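KmHsv2 (Kluyveromyces marxianus, PDB 3VU4) probably binds membrane phosphoinositides through its seven-bladed beta-propeller, like the autophagy protein Atg18 of the same PROPPIN family. Local coordinates at residues G159-T164 with V189-H194; D135-G140 with L150-E155. All coordinates share one frame; numbering follows the deposited sequence.

Contact 1 of 2, residues G159-T164 with V189-H194; sequences GQIHIT and VLIKAH. With SO4 (sulfate ion), chain E.
The third and fourth strands of one beta-propeller blade, 161-164 and 189-191, run antiparallel, with Ile161-Ile191 and Ile163-Val189 as hydrogen-bonded pairs and His162-Leu190 as the non-hydrogen-bonded pair between them. Ile191 N gives a nearly straight bond to Ile161 O, 2.8 Å away (176°), and Ile161 N returns one to Ile191 O. Beyond the strand ends, past an inverse gamma turn centred on Lys192, His194 N donates to Gly159 O at 2.9 Å, so the pairing outlasts the regular register. The faces differ in chemistry. On one, the isoleucines pack, Ile163 CD1 lying 3.6 Å from Ile191 CD1. On the other, Leu190 CD1 sits 3.7 Å from His162 CE1, while an extended Gln160, its CG anti to the backbone N (chi1 176°), passes obliquely beside Leu190 and brings NE2 to 3.6 Å from Lys192 CG. His194 ND1 donates within its ring plane to O2 of a sulfate ion at 3.1 Å, and its NE2 is hydrogen-bonded to Thr212 OG1. Arg221, Ser214 and the backbone of Thr195 and Asn196 also hold the sulfate, an ion probably taken from the crystallisation liquor, in a pocket consistent with phosphoinositide recognition. Strand 149-154 continues the sheet beside Gly159-Thr164; strands 198-203, 209-214 and 219-224 of the next blade cover the isoleucine face.

Contact 2 of 2, residues D135-G140 with L150-E155; sequences DDIRFG and LVYSNE
Ile137 and Phe139 bring the apolar part of this contact to Leu150 and Tyr152. Ile137 CG2 stands over one face of the Tyr152 ring in a CH-pi contact, 3.7 Å from the centroid and 24° off the normal, displaced toward the rim. With CG between its own backbone N and carbonyl carbon (chi1 60°), Tyr152 has its ring placed beside both Ile137 and Phe139 CB, and the Ile137 and Tyr152 side chains cross at about a right angle. Phe139 CB approaches the same ring obliquely, 3.7 Å from Tyr152 CD2, whereas the Phe139 ring leads away toward Ser116 and Ile121. Farther along, Ile137 CD1 and Leu150 CD2 meet tip to tip at 4.0 Å. An alanine in place of Tyr152 would probably open a gap between the strands, leaving Ile137 CG2 without its aromatic face and Phe139 CB without its ring neighbour.

Among the polar links, Gly140 N donates to Ser153 O at 2.9 Å, coming from well above the carbonyl plane. One water joins the two backbones, donating to Arg138 O at 2.6 Å and accepting from Glu155 N at 2.8 Å.

The charged pair is looser. Arg138 NE forms a salt bridge with Glu155 OE2 (3.4 Å) whose hydrogen bond is weak; the oxygen lies at the guanidinium edge, and the two planes are 67° apart. Asp119 lies close to the same carboxylate oxygen and forms a long, weak ion pair with Arg138 NH1, so the arginine probably eases the closeness of two acids.

Such an arrangement marks a propeller blade boundary: the chain turns a corner at Gly140 after the outermost strand of one blade, 137-139, whose side chains pack against the second strand of the next.

Both contacts involve the same blade, but contact 1 lies within it and contact 2 at its border with the preceding blade. Strands 149-154 and 161-165 are neighbours in one sheet, tied by a probable hydrogen bond from Asn154 N to Gln160 O (2.7 Å). The chemistry follows the place. Contact 1 is largely buried and relies on a regular ladder of backbone bonds, with an anion site at one end. Contact 2, only partly buried, joins strands inclined at 61°, so side-chain packing stands beside a single direct backbone bond, a bridging water and an ion pair. The rings of Tyr152 and His162 meet with their planes about 15° apart, linking the two.

Contact 1 of 2, residues G159-T164 with V189-H194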
ATOM      1  N   GLY A 159       3.341   3.669  19.003  1.00 38.71           N
ATOM      2  CA  GLY A 159       3.851   4.725  18.147  1.00 40.20           C
ATOM      3  C   GLY A 159       5.278   4.439  17.695  1.00 41.54           C
ATOM      4  O   GLY A 159       5.911   5.278  17.043  1.00 44.12           O
ATOM      5  N   GLN A 160       5.778   3.250  18.025  1.00 39.22           N
ATOM      6  CA  GLN A 160       7.137   2.848  17.682  1.00 38.98           C
ATOM      7  C   GLN A 160       7.200   1.691  16.690  1.00 38.18           C
ATOM      8  O   GLN A 160       6.464   0.723  16.829  1.00 40.11           O
ATOM      9  CB  GLN A 160       7.881   2.461  18.963  1.00 39.05           C
ATOM     10  CG  GLN A 160       9.275   1.924  18.729  1.00 41.23           C
ATOM     11  CD  GLN A 160       9.946   1.475  20.009  1.00 43.70           C
ATOM     12  OE1 GLN A 160      10.434   0.349  20.100  1.00 46.87           O
ATOM     13  NE2 GLN A 160       9.978   2.351  21.003  1.00 44.45           N
ATOM     14  N   ILE A 161       8.072   1.786  15.687  1.00 37.76           N
ATOM     15  CA  ILE A 161       8.208   0.703  14.720  1.00 38.37           C
ATOM     16  C   ILE A 161       9.608   0.106  14.693  1.00 39.99           C
ATOM     17  O   ILE A 161      10.586   0.749  15.067  1.00 40.58           O
ATOM     18  CB  ILE A 161       7.845   1.129  13.279  1.00 37.99           C
ATOM     19  CG1 ILE A 161       8.701   2.313  12.830  1.00 38.91           C
ATOM     20  CG2 ILE A 161       6.377   1.436  13.194  1.00 37.08           C
ATOM     21  CD1 ILE A 161       8.495   2.680  11.372  1.00 37.78           C
ATOM     22  N   HIS A 162       9.680  -1.143  14.248  1.00 41.80           N
ATOM     23  CA  HIS A 162      10.924  -1.890  14.149  1.00 43.83           C
ATOM     24  C   HIS A 162      11.082  -2.286  12.683  1.00 44.37           C
ATOM     25  O   HIS A 162      10.132  -2.758  12.063  1.00 43.51           O
ATOM     26  CB  HIS A 162      10.848  -3.161  15.008  1.00 46.66           C
ATOM     27  CG  HIS A 162      10.684  -2.896  16.473  1.00 51.16           C
ATOM     28  ND1 HIS A 162      11.751  -2.851  17.346  1.00 53.54           N
ATOM     29  CD2 HIS A 162       9.582  -2.629  17.214  1.00 52.54           C
ATOM     30  CE1 HIS A 162      11.313  -2.568  18.561  1.00 52.50           C
ATOM     31  NE2 HIS A 162      10.000  -2.427  18.509  1.00 52.29           N
ATOM     32  N   ILE A 163      12.274  -2.082  12.129  1.00 44.80           N
ATOM     33  CA  ILE A 163      12.542  -2.442  10.738  1.00 45.66           C
ATOM     34  C   ILE A 163      13.563  -3.574  10.749  1.00 47.18           C
ATOM     35  O   ILE A 163      14.618  -3.464  11.375  1.00 47.02           O
ATOM     36  CB  ILE A 163      13.138  -1.253   9.941  1.00 44.59           C
ATOM     37  CG1 ILE A 163      12.178  -0.065   9.983  1.00 43.59           C
ATOM     38  CG2 ILE A 163      13.423  -1.678   8.494  1.00 43.20           C
ATOM     39  CD1 ILE A 163      12.734   1.181   9.330  1.00 44.74           C
ATOM     40  N   THR A 164      13.258  -4.665  10.066  1.00 48.87           N
ATOM     41  CA  THR A 164      14.194  -5.777  10.045  1.00 52.15           C
ATOM     42  C   THR A 164      14.307  -6.408   8.671  1.00 53.90           C
ATOM     43  O   THR A 164      13.320  -6.525   7.950  1.00 53.42           O
ATOM     44  CB  THR A 164      13.804  -6.862  11.087  1.00 51.95           C
ATOM     45  OG1 THR A 164      14.723  -7.955  10.998  1.00 53.51           O
ATOM     46  CG2 THR A 164      12.401  -7.376  10.844  1.00 51.37           C
ATOM     47  N   VAL A 189      16.489  -1.892  12.944  1.00 55.50           N
ATOM     48  CA  VAL A 189      16.372  -0.464  13.207  1.00 50.72           C
ATOM     49  C   VAL A 189      15.079  -0.216  13.962  1.00 48.93           C
ATOM     50  O   VAL A 189      14.032  -0.772  13.626  1.00 49.55           O
ATOM     51  CB  VAL A 189      16.355   0.344  11.908  1.00 50.22           C
ATOM     52  CG1 VAL A 189      16.089   1.809  12.213  1.00 48.27           C
ATOM     53  CG2 VAL A 189      17.678   0.173  11.185  1.00 48.19           C
ATOM     54  N   LEU A 190      15.157   0.634  14.974  1.00 45.18           N
ATOM     55  CA  LEU A 190      14.015   0.943  15.809  1.00 43.73           C
ATOM     56  C   LEU A 190      13.705   2.432  15.739  1.00 44.28           C
ATOM     57  O   LEU A 190      14.583   3.257  15.968  1.00 44.31           O
ATOM     58  CB  LEU A 190      14.340   0.520  17.237  1.00 43.93           C
ATOM     59  CG  LEU A 190      13.381   0.779  18.388  1.00 45.84           C
ATOM     60  CD1 LEU A 190      13.821  -0.060  19.582  1.00 42.67           C
ATOM     61  CD2 LEU A 190      13.362   2.272  18.729  1.00 45.88           C
ATOM     62  N   ILE A 191      12.455   2.778  15.429  1.00 42.14           N
ATOM     63  CA  ILE A 191      12.086   4.184  15.322  1.00 38.82           C
ATOM     64  C   ILE A 191      10.866   4.584  16.134  1.00 39.65           C
ATOM     65  O   ILE A 191       9.794   3.986  16.002  1.00 41.50           O
ATOM     66  CB  ILE A 191      11.784   4.585  13.867  1.00 35.58           C
ATOM     67  CG1 ILE A 191      12.869   4.065  12.938  1.00 33.01           C
ATOM     68  CG2 ILE A 191      11.699   6.101  13.761  1.00 31.69           C
ATOM     69  CD1 ILE A 191      12.482   4.107  11.475  1.00 34.04           C
ATOM     70  N   LYS A 192      11.026   5.599  16.971  1.00 38.51           N
ATOM     71  CA  LYS A 192       9.909   6.104  17.749  1.00 38.62           C
ATOM     72  C   LYS A 192       9.244   7.167  16.882  1.00 38.60           C
ATOM     73  O   LYS A 192       9.364   8.364  17.143  1.00 38.36           O
ATOM     74  CB  LYS A 192      10.400   6.725  19.042  1.00 38.67           C
ATOM     75  CG  LYS A 192      10.932   5.728  20.030  1.00 41.66           C
ATOM     76  CD  LYS A 192      11.107   6.394  21.365  1.00 44.31           C
ATOM     77  CE  LYS A 192      11.489   5.400  22.435  1.00 48.88           C
ATOM     78  NZ  LYS A 192      11.685   6.138  23.719  1.00 53.25           N
ATOM     79  N   ALA A 193       8.544   6.703  15.847  1.00 39.21           N
ATOM     80  CA  ALA A 193       7.858   7.555  14.874  1.00 38.35           C
ATOM     81  C   ALA A 193       6.793   8.510  15.413  1.00 38.17           C
ATOM     82  O   ALA A 193       6.807   9.689  15.074  1.00 39.03           O
ATOM     83  CB  ALA A 193       7.254   6.690  13.769  1.00 35.78           C
ATOM     84  N   HIS A 194       5.869   8.019  16.235  1.00 37.02           N
ATOM     85  CA  HIS A 194       4.823   8.894  16.758  1.00 35.37           C
ATOM     86  C   HIS A 194       4.544   8.712  18.235  1.00 36.39           C
ATOM     87  O   HIS A 194       4.931   7.719  18.838  1.00 37.92           O
ATOM     88  CB  HIS A 194       3.522   8.673  15.996  1.00 32.41           C
ATOM     89  CG  HIS A 194       3.628   8.926  14.527  1.00 31.87           C
ATOM     90  ND1 HIS A 194       3.195  10.097  13.939  1.00 31.53           N
ATOM     91  CD2 HIS A 194       4.117   8.157  13.524  1.00 31.46           C
ATOM     92  CE1 HIS A 194       3.411  10.034  12.635  1.00 35.13           C
ATOM     93  NE2 HIS A 194       3.970   8.869  12.357  1.00 33.74           N
TER
HETATM   94  S   SO4 E 403       2.141  12.276  16.709  1.00 59.90           S
HETATM   95  O1  SO4 E 403       3.585  11.993  16.825  1.00 61.71           O
HETATM   96  O2  SO4 E 403       1.826  12.568  15.299  1.00 61.36           O
HETATM   97  O3  SO4 E 403       1.349  11.109  17.143  1.00 62.03           O
HETATM   98  O4  SO4 E 403       1.809  13.423  17.573  1.00 60.81           O

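Contact 2 of 2, residues D135-G140 with L150-E155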
ATOM      1  N   ASP A 135      11.890 -17.180  14.236  1.00 60.82           N
ATOM      2  CA  ASP A 135      11.059 -17.121  15.436  1.00 61.41           C
ATOM      3  C   ASP A 135       9.894 -16.165  15.250  1.00 60.40           C
ATOM      4  O   ASP A 135       9.991 -15.191  14.503  1.00 60.54           O
ATOM      5  CB  ASP A 135      11.863 -16.635  16.643  1.00 65.35           C
ATOM      6  CG  ASP A 135      12.757 -17.703  17.227  1.00 68.93           C
ATOM      7  OD1 ASP A 135      12.289 -18.856  17.387  1.00 70.34           O
ATOM      8  OD2 ASP A 135      13.923 -17.378  17.546  1.00 70.23           O
ATOM      9  N   ASP A 136       8.795 -16.436  15.943  1.00 58.21           N
ATOM     10  CA  ASP A 136       7.635 -15.562  15.857  1.00 55.42           C
ATOM     11  C   ASP A 136       7.961 -14.227  16.501  1.00 54.41           C
ATOM     12  O   ASP A 136       8.727 -14.161  17.465  1.00 53.99           O
ATOM     13  CB  ASP A 136       6.430 -16.193  16.549  1.00 52.86           C
ATOM     14  CG  ASP A 136       5.778 -17.256  15.699  1.00 53.01           C
ATOM     15  OD1 ASP A 136       6.235 -17.438  14.547  1.00 49.77           O
ATOM     16  OD2 ASP A 136       4.813 -17.898  16.177  1.00 52.02           O
ATOM     17  N   ILE A 137       7.380 -13.169  15.946  1.00 53.19           N
ATOM     18  CA  ILE A 137       7.583 -11.809  16.427  1.00 51.89           C
ATOM     19  C   ILE A 137       6.282 -11.257  17.016  1.00 51.54           C
ATOM     20  O   ILE A 137       5.184 -11.596  16.566  1.00 52.31           O
ATOM     21  CB  ILE A 137       8.057 -10.916  15.261  1.00 52.74           C
ATOM     22  CG1 ILE A 137       9.437 -11.388  14.802  1.00 52.78           C
ATOM     23  CG2 ILE A 137       8.086  -9.453  15.675  1.00 53.29           C
ATOM     24  CD1 ILE A 137       9.873 -10.847  13.452  1.00 53.01           C
ATOM     25  N   ARG A 138       6.408 -10.419  18.036  1.00 50.78           N
ATOM     26  CA  ARG A 138       5.248  -9.807  18.669  1.00 50.69           C
ATOM     27  C   ARG A 138       5.174  -8.343  18.242  1.00 49.20           C
ATOM     28  O   ARG A 138       6.133  -7.590  18.405  1.00 50.84           O
ATOM     29  CB  ARG A 138       5.366  -9.914  20.192  1.00 53.66           C
ATOM     30  CG  ARG A 138       5.372 -11.352  20.689  1.00 58.51           C
ATOM     31  CD  ARG A 138       4.003 -12.011  20.518  1.00 62.56           C
ATOM     32  NE  ARG A 138       3.119 -11.690  21.636  1.00 67.11           N
ATOM     33  CZ  ARG A 138       2.716 -12.575  22.542  1.00 69.81           C
ATOM     34  NH1 ARG A 138       1.919 -12.191  23.533  1.00 69.48           N
ATOM     35  NH2 ARG A 138       3.097 -13.846  22.445  1.00 70.78           N
ATOM     36  N   PHE A 139       4.040  -7.944  17.681  1.00 45.81           N
ATOM     37  CA  PHE A 139       3.876  -6.572  17.232  1.00 42.44           C
ATOM     38  C   PHE A 139       2.599  -5.958  17.817  1.00 40.88           C
ATOM     39  O   PHE A 139       1.833  -6.643  18.490  1.00 39.71           O
ATOM     40  CB  PHE A 139       3.862  -6.540  15.700  1.00 42.17           C
ATOM     41  CG  PHE A 139       2.575  -7.005  15.087  1.00 41.31           C
ATOM     42  CD1 PHE A 139       1.943  -8.163  15.539  1.00 39.57           C
ATOM     43  CD2 PHE A 139       1.996  -6.287  14.044  1.00 41.47           C
ATOM     44  CE1 PHE A 139       0.751  -8.597  14.960  1.00 38.86           C
ATOM     45  CE2 PHE A 139       0.798  -6.714  13.454  1.00 42.29           C
ATOM     46  CZ  PHE A 139       0.177  -7.869  13.914  1.00 41.13           C
ATOM     47  N   GLY A 140       2.374  -4.671  17.558  1.00 39.44           N
ATOM     48  CA  GLY A 140       1.205  -4.001  18.100  1.00 37.26           C
ATOM     49  C   GLY A 140       0.066  -3.719  17.139  1.00 36.03           C
ATOM     50  O   GLY A 140      -0.695  -2.789  17.360  1.00 36.19           O
ATOM     51  N   LEU A 150      10.907  -6.015   6.661  1.00 43.58           N
ATOM     52  CA  LEU A 150       9.729  -6.126   7.515  1.00 41.55           C
ATOM     53  C   LEU A 150       9.667  -4.954   8.491  1.00 41.91           C
ATOM     54  O   LEU A 150      10.638  -4.679   9.208  1.00 41.63           O
ATOM     55  CB  LEU A 150       9.758  -7.433   8.314  1.00 40.94           C
ATOM     56  CG  LEU A 150       8.517  -7.786   9.146  1.00 42.92           C
ATOM     57  CD1 LEU A 150       7.389  -8.259   8.214  1.00 41.15           C
ATOM     58  CD2 LEU A 150       8.856  -8.893  10.159  1.00 42.66           C
ATOM     59  N   VAL A 151       8.531  -4.261   8.503  1.00 40.27           N
ATOM     60  CA  VAL A 151       8.323  -3.132   9.405  1.00 39.22           C
ATOM     61  C   VAL A 151       7.106  -3.465  10.249  1.00 39.03           C
ATOM     62  O   VAL A 151       6.054  -3.808   9.714  1.00 39.86           O
ATOM     63  CB  VAL A 151       8.039  -1.816   8.638  1.00 39.46           C
ATOM     64  CG1 VAL A 151       7.842  -0.677   9.622  1.00 36.36           C
ATOM     65  CG2 VAL A 151       9.185  -1.497   7.693  1.00 39.02           C
ATOM     66  N   TYR A 152       7.245  -3.388  11.567  1.00 38.81           N
ATOM     67  CA  TYR A 152       6.120  -3.690  12.439  1.00 38.43           C
ATOM     68  C   TYR A 152       6.045  -2.809  13.676  1.00 37.83           C
ATOM     69  O   TYR A 152       7.047  -2.336  14.193  1.00 38.56           O
ATOM     70  CB  TYR A 152       6.129  -5.167  12.855  1.00 39.89           C
ATOM     71  CG  TYR A 152       7.356  -5.612  13.613  1.00 42.21           C
ATOM     72  CD1 TYR A 152       8.497  -6.056  12.940  1.00 43.43           C
ATOM     73  CD2 TYR A 152       7.379  -5.586  15.005  1.00 42.82           C
ATOM     74  CE1 TYR A 152       9.626  -6.461  13.639  1.00 43.81           C
ATOM     75  CE2 TYR A 152       8.500  -5.991  15.714  1.00 43.27           C
ATOM     76  CZ  TYR A 152       9.622  -6.425  15.027  1.00 44.36           C
ATOM     77  OH  TYR A 152      10.742  -6.802  15.731  1.00 44.48           O
ATOM     78  N   SER A 153       4.820  -2.591  14.122  1.00 37.98           N
ATOM     79  CA  SER A 153       4.498  -1.783  15.292  1.00 39.75           C
ATOM     80  C   SER A 153       5.034  -2.477  16.555  1.00 38.16           C
ATOM     81  O   SER A 153       4.970  -3.706  16.664  1.00 34.14           O
ATOM     82  CB  SER A 153       2.965  -1.664  15.369  1.00 42.80           C
ATOM     83  OG  SER A 153       2.534  -0.621  16.215  1.00 51.35           O
ATOM     84  N   ASN A 154       5.573  -1.713  17.503  1.00 37.32           N
ATOM     85  CA  ASN A 154       6.054  -2.334  18.735  1.00 37.40           C
ATOM     86  C   ASN A 154       4.829  -2.746  19.548  1.00 38.61           C
ATOM     87  O   ASN A 154       3.804  -2.069  19.522  1.00 38.86           O
ATOM     88  CB  ASN A 154       6.926  -1.381  19.555  1.00 35.91           C
ATOM     89  CG  ASN A 154       7.348  -1.989  20.898  1.00 39.06           C
ATOM     90  OD1 ASN A 154       6.774  -1.684  21.956  1.00 36.50           O
ATOM     91  ND2 ASN A 154       8.345  -2.868  20.855  1.00 38.02           N
ATOM     92  N   GLU A 155       4.941  -3.850  20.275  1.00 39.44           N
ATOM     93  CA  GLU A 155       3.827  -4.358  21.066  1.00 39.46           C
ATOM     94  C   GLU A 155       3.369  -3.488  22.235  1.00 38.61           C
ATOM     95  O   GLU A 155       2.182  -3.478  22.562  1.00 38.70           O
ATOM     96  CB  GLU A 155       4.175  -5.754  21.561  1.00 42.13           C
ATOM     97  CG  GLU A 155       3.204  -6.353  22.549  1.00 44.57           C
ATOM     98  CD  GLU A 155       3.709  -7.674  23.083  1.00 46.47           C
ATOM     99  OE1 GLU A 155       4.915  -7.744  23.414  1.00 48.57           O
ATOM    100  OE2 GLU A 155       2.912  -8.632  23.173  1.00 48.21           O
TER
HETATM  101  O   HOH W   1       6.987  -5.684  20.012  1.00 43.92           O